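Local atomic coordinates of iron-regulated outer membrane protein (Neisseria meningitidis, PDB entry 4B7O), a protein that serves as a TonB-dependent iron transporter of the outer membrane, probably taking up iron-siderophore complexes through a plugged beta-barrel. Residues S480-W492 against S499-P511. Numbering follows the deposited sequence.
Sequences SSSNLNPSFGVIW and SFSSSHNYASRSP
Residues 480-492 and 499-509 form the two arms of an antiparallel beta hairpin in the wall of the barrel, paired from Trp492 and Phe500 near the turn up to Pro486 and Tyr506. Paired backbone bonds link Trp492 with Phe500, Val490 with Ser502 and Phe488 with His504, the one from His504 N to Phe488 O measuring 2.9 Å. Between them, at non-hydrogen-bonded pairs, Gly489 stands directly beside Ser503, their CA atoms 3.8 Å apart. Beyond Phe488 a single backbone bond remains, from Tyr506 N to Pro486 O (3.1 Å). The Pro486 ring lies against the side of Tyr506: Pro486 CD is 3.5 Å from Tyr506 CB, and its CG also touches Tyr506 CD2, while Pro486 O sits at the edge of the tyrosine ring. On the face shared with His504, chi1 of 75° puts Phe488 CG between its own N and carbonyl carbon, and Phe488 CE1 comes 3.6 Å from His504 CB. Farther along, where the backbones separate, a side-chain bond takes over: Asn485 ND2 donates to Ser508 OG (3.1 Å), which lies 21° out of the amide plane. Arg536, from strand 535-547 on the far side of strand 498-509, donates its NE to Asn485 OD1, so the amide is held at both ends. Asn505 rests OD1 3.5 Å from Ser487 CB and gives its ND2 to Ala153 O of the plug region. One face is mostly aromatic (Phe488, His504, Trp492, Phe500) and the other mostly polar (Ser487, Ser501, Ser503, Asn505), though Ile491 lies there too, an alternation typical of transmembrane hairpins in TonB-dependent receptor barrels.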
loop_
_atom_site.group_PDB
_atom_site.type_symbol
_atom_site.label_atom_id
_atom_site.label_comp_id
_atom_site.label_asym_id
_atom_site.label_seq_id
_atom_site.Cartn_x
_atom_site.Cartn_y
_atom_site.Cartn_z
ATOM N N SER A 480 25.052 -0.467 10.343
ATOM C CA SER A 480 24.132 0.503 10.920
ATOM C C SER A 480 24.276 1.939 10.380
ATOM O O SER A 480 25.201 2.278 9.618
ATOM C CB SER A 480 24.264 0.558 12.431
ATOM O OG SER A 480 23.953 -0.689 13.026
ATOM N N SER A 481 23.332 2.781 10.786
ATOM C CA SER A 481 23.411 4.217 10.519
ATOM C C SER A 481 22.340 4.803 11.349
ATOM O O SER A 481 21.509 4.064 11.905
ATOM C CB SER A 481 23.147 4.548 9.058
ATOM O OG SER A 481 24.010 5.588 8.620
ATOM N N SER A 482 22.378 6.117 11.485
ATOM C CA SER A 482 21.281 6.821 12.108
ATOM C C SER A 482 21.236 8.164 11.433
ATOM O O SER A 482 22.200 8.546 10.764
ATOM C CB SER A 482 21.482 6.933 13.611
ATOM O OG SER A 482 22.752 7.464 13.885
ATOM N N ASN A 483 20.103 8.847 11.547
ATOM C CA ASN A 483 19.949 10.173 10.967
ATOM C C ASN A 483 19.046 10.977 11.911
ATOM O O ASN A 483 18.217 10.409 12.636
ATOM C CB ASN A 483 19.294 10.145 9.578
ATOM C CG ASN A 483 20.002 9.280 8.556
ATOM O OD1 ASN A 483 20.194 8.083 8.750
ATOM N ND2 ASN A 483 20.335 9.875 7.406
ATOM N N LEU A 484 19.197 12.306 11.892
ATOM C CA LEU A 484 18.232 13.225 12.553
ATOM C C LEU A 484 17.318 13.815 11.480
ATOM O O LEU A 484 17.795 14.326 10.465
ATOM C CB LEU A 484 18.987 14.369 13.265
ATOM C CG LEU A 484 19.289 14.235 14.765
ATOM C CD1 LEU A 484 18.054 14.125 15.651
ATOM C CD2 LEU A 484 20.205 13.054 15.042
ATOM N N ASN A 485 16.021 13.764 11.694
ATOM C CA ASN A 485 15.125 14.265 10.673
ATOM C C ASN A 485 14.205 15.346 11.187
ATOM O O ASN A 485 13.336 15.066 12.022
ATOM C CB ASN A 485 14.320 13.140 10.067
ATOM C CG ASN A 485 15.181 12.055 9.473
ATOM O OD1 ASN A 485 15.903 12.226 8.455
ATOM N ND2 ASN A 485 15.067 10.919 10.061
ATOM N N PRO A 486 14.415 16.596 10.715
ATOM C CA PRO A 486 13.675 17.756 11.197
ATOM C C PRO A 486 12.496 18.038 10.329
ATOM O O PRO A 486 12.588 17.916 9.127
ATOM C CB PRO A 486 14.689 18.895 11.057
ATOM C CG PRO A 486 15.572 18.502 9.942
ATOM C CD PRO A 486 15.629 17.004 9.971
ATOM N N SER A 487 11.385 18.409 10.919
ATOM C CA SER A 487 10.267 18.751 10.078
ATOM C C SER A 487 9.476 19.934 10.635
ATOM O O SER A 487 9.353 20.066 11.869
ATOM C CB SER A 487 9.355 17.527 9.928
ATOM O OG SER A 487 8.721 17.233 11.165
ATOM N N PHE A 488 8.908 20.750 9.737
ATOM C CA PHE A 488 7.907 21.754 10.167
ATOM C C PHE A 488 6.860 22.024 9.111
ATOM O O PHE A 488 7.080 21.833 7.933
ATOM C CB PHE A 488 8.610 23.068 10.717
ATOM C CG PHE A 488 9.208 23.989 9.638
ATOM C CD1 PHE A 488 10.003 23.504 8.623
ATOM C CD2 PHE A 488 8.957 25.367 9.668
ATOM C CE1 PHE A 488 10.520 24.349 7.636
ATOM C CE2 PHE A 488 9.462 26.228 8.700
ATOM C CZ PHE A 488 10.259 25.721 7.686
ATOM N N GLY A 489 5.697 22.436 9.535
ATOM C CA GLY A 489 4.667 22.828 8.608
ATOM C C GLY A 489 3.727 23.816 9.263
ATOM O O GLY A 489 3.723 23.977 10.493
ATOM N N VAL A 490 2.956 24.534 8.458
ATOM C CA VAL A 490 1.972 25.433 9.044
ATOM C C VAL A 490 0.600 25.170 8.466
ATOM O O VAL A 490 0.484 24.798 7.326
ATOM C CB VAL A 490 2.378 26.914 8.915
ATOM C CG1 VAL A 490 3.825 27.131 9.360
ATOM C CG2 VAL A 490 2.218 27.407 7.466
ATOM N N ILE A 491 -0.447 25.345 9.242
ATOM C CA ILE A 491 -1.743 25.457 8.636
ATOM C C ILE A 491 -2.314 26.791 8.990
ATOM O O ILE A 491 -2.320 27.134 10.140
ATOM C CB ILE A 491 -2.667 24.323 9.067
ATOM C CG1 ILE A 491 -2.196 23.046 8.389
ATOM C CG2 ILE A 491 -4.114 24.606 8.675
ATOM C CD1 ILE A 491 -2.267 21.823 9.302
ATOM N N TRP A 492 -2.775 27.536 7.984
ATOM C CA TRP A 492 -3.342 28.886 8.143
ATOM C C TRP A 492 -4.782 28.845 7.794
ATOM O O TRP A 492 -5.157 28.623 6.647
ATOM C CB TRP A 492 -2.595 29.880 7.225
ATOM C CG TRP A 492 -3.154 31.289 7.142
ATOM C CD1 TRP A 492 -3.249 32.088 6.008
ATOM C CD2 TRP A 492 -3.724 32.127 8.228
ATOM N NE1 TRP A 492 -3.784 33.311 6.303
ATOM C CE2 TRP A 492 -4.079 33.406 7.615
ATOM C CE3 TRP A 492 -3.902 31.972 9.587
ATOM C CZ2 TRP A 492 -4.629 34.464 8.360
ATOM C CZ3 TRP A 492 -4.445 33.037 10.324
ATOM C CH2 TRP A 492 -4.789 34.272 9.720
ATOM N N SER A 499 -8.561 27.008 4.021
ATOM C CA SER A 499 -7.340 26.784 4.737
ATOM C C SER A 499 -6.147 26.737 3.753
ATOM O O SER A 499 -6.331 26.451 2.588
ATOM C CB SER A 499 -7.490 25.554 5.668
ATOM O OG SER A 499 -7.081 24.401 5.013
ATOM N N PHE A 500 -4.963 27.132 4.217
ATOM C CA PHE A 500 -3.772 27.106 3.393
ATOM C C PHE A 500 -2.680 26.405 4.122
ATOM O O PHE A 500 -2.615 26.509 5.332
ATOM C CB PHE A 500 -3.379 28.532 3.046
ATOM C CG PHE A 500 -4.448 29.275 2.226
ATOM C CD1 PHE A 500 -4.454 29.208 0.831
ATOM C CD2 PHE A 500 -5.435 30.019 2.849
ATOM C CE1 PHE A 500 -5.420 29.885 0.080
ATOM C CE2 PHE A 500 -6.426 30.676 2.117
ATOM C CZ PHE A 500 -6.410 30.630 0.740
ATOM N N SER A 501 -1.834 25.663 3.427
ATOM C CA SER A 501 -0.842 24.826 4.149
ATOM C C SER A 501 0.514 24.711 3.514
ATOM O O SER A 501 0.648 24.899 2.335
ATOM C CB SER A 501 -1.360 23.428 4.403
ATOM O OG SER A 501 -1.556 22.715 3.182
ATOM N N SER A 502 1.533 24.419 4.302
ATOM C CA SER A 502 2.796 24.058 3.712
ATOM C C SER A 502 3.571 23.218 4.671
ATOM O O SER A 502 3.261 23.188 5.819
ATOM C CB SER A 502 3.598 25.277 3.264
ATOM O OG SER A 502 3.624 26.228 4.297
ATOM N N SER A 503 4.553 22.508 4.175
ATOM C CA SER A 503 5.386 21.692 5.008
ATOM C C SER A 503 6.713 21.535 4.346
ATOM O O SER A 503 6.824 21.607 3.136
ATOM C CB SER A 503 4.765 20.301 5.288
ATOM O OG SER A 503 3.747 19.985 4.353
ATOM N N HIS A 504 7.719 21.333 5.168
ATOM C CA HIS A 504 9.062 21.007 4.705
ATOM C C HIS A 504 9.520 19.954 5.716
ATOM O O HIS A 504 9.752 20.289 6.897
ATOM C CB HIS A 504 9.903 22.262 4.794
ATOM C CG HIS A 504 11.253 22.165 4.143
ATOM N ND1 HIS A 504 11.400 22.073 2.823
ATOM C CD2 HIS A 504 12.531 22.203 4.677
ATOM C CE1 HIS A 504 12.703 22.031 2.511
ATOM N NE2 HIS A 504 13.398 22.107 3.644
ATOM N N ASN A 505 9.565 18.692 5.268
ATOM C CA ASN A 505 9.832 17.491 6.105
ATOM C C ASN A 505 11.046 16.714 5.596
ATOM O O ASN A 505 11.181 16.480 4.390
ATOM C CB ASN A 505 8.611 16.583 6.075
ATOM C CG ASN A 505 7.362 17.297 6.576
ATOM O OD1 ASN A 505 7.455 18.406 7.154
ATOM N ND2 ASN A 505 6.192 16.674 6.394
ATOM N N TYR A 506 11.959 16.386 6.487
ATOM C CA TYR A 506 12.921 15.353 6.251
ATOM C C TYR A 506 12.401 14.034 6.807
ATOM O O TYR A 506 11.671 13.989 7.855
ATOM C CB TYR A 506 14.222 15.688 6.995
ATOM C CG TYR A 506 15.059 16.671 6.237
ATOM C CD1 TYR A 506 15.918 16.235 5.256
ATOM C CD2 TYR A 506 14.929 18.058 6.456
ATOM C CE1 TYR A 506 16.672 17.130 4.517
ATOM C CE2 TYR A 506 15.684 18.954 5.739
ATOM C CZ TYR A 506 16.554 18.497 4.790
ATOM O OH TYR A 506 17.304 19.391 4.075
ATOM N N ALA A 507 12.757 12.954 6.105
ATOM C CA ALA A 507 12.515 11.566 6.622
ATOM C C ALA A 507 13.491 10.605 5.999
ATOM O O ALA A 507 14.011 10.835 4.870
ATOM C CB ALA A 507 11.038 11.113 6.405
ATOM N N SER A 508 13.790 9.532 6.733
ATOM C CA SER A 508 14.714 8.521 6.179
ATOM C C SER A 508 14.086 7.144 6.129
ATOM O O SER A 508 13.231 6.811 6.940
ATOM C CB SER A 508 16.048 8.465 6.924
ATOM O OG SER A 508 15.782 8.502 8.315
ATOM N N ARG A 509 14.527 6.359 5.169
ATOM C CA ARG A 509 14.135 4.975 5.054
ATOM C C ARG A 509 15.388 4.108 4.928
ATOM O O ARG A 509 16.224 4.361 4.071
ATOM C CB ARG A 509 13.309 4.824 3.816
ATOM C CG ARG A 509 12.314 3.693 3.869
ATOM C CD ARG A 509 11.280 3.950 2.792
ATOM N NE ARG A 509 10.569 2.755 2.412
ATOM C CZ ARG A 509 9.486 2.340 3.018
ATOM N NH1 ARG A 509 8.983 3.048 4.010
ATOM N NH2 ARG A 509 8.889 1.232 2.604
ATOM N N SER A 510 15.504 3.116 5.811
ATOM C CA SER A 510 16.571 2.091 5.782
ATOM C C SER A 510 16.499 1.163 4.610
ATOM O O SER A 510 15.421 0.880 4.104
ATOM C CB SER A 510 16.451 1.213 7.035
ATOM O OG SER A 510 15.129 0.702 7.210
ATOM N N PRO A 511 17.655 0.663 4.155
ATOM C CA PRO A 511 17.714 -0.200 2.959
ATOM C C PRO A 511 16.776 -1.357 3.148
ATOM O O PRO A 511 16.663 -1.850 4.266
ATOM C CB PRO A 511 19.131 -0.750 2.995
ATOM C CG PRO A 511 19.892 0.066 3.989
ATOM C CD PRO A 511 18.994 1.066 4.609
#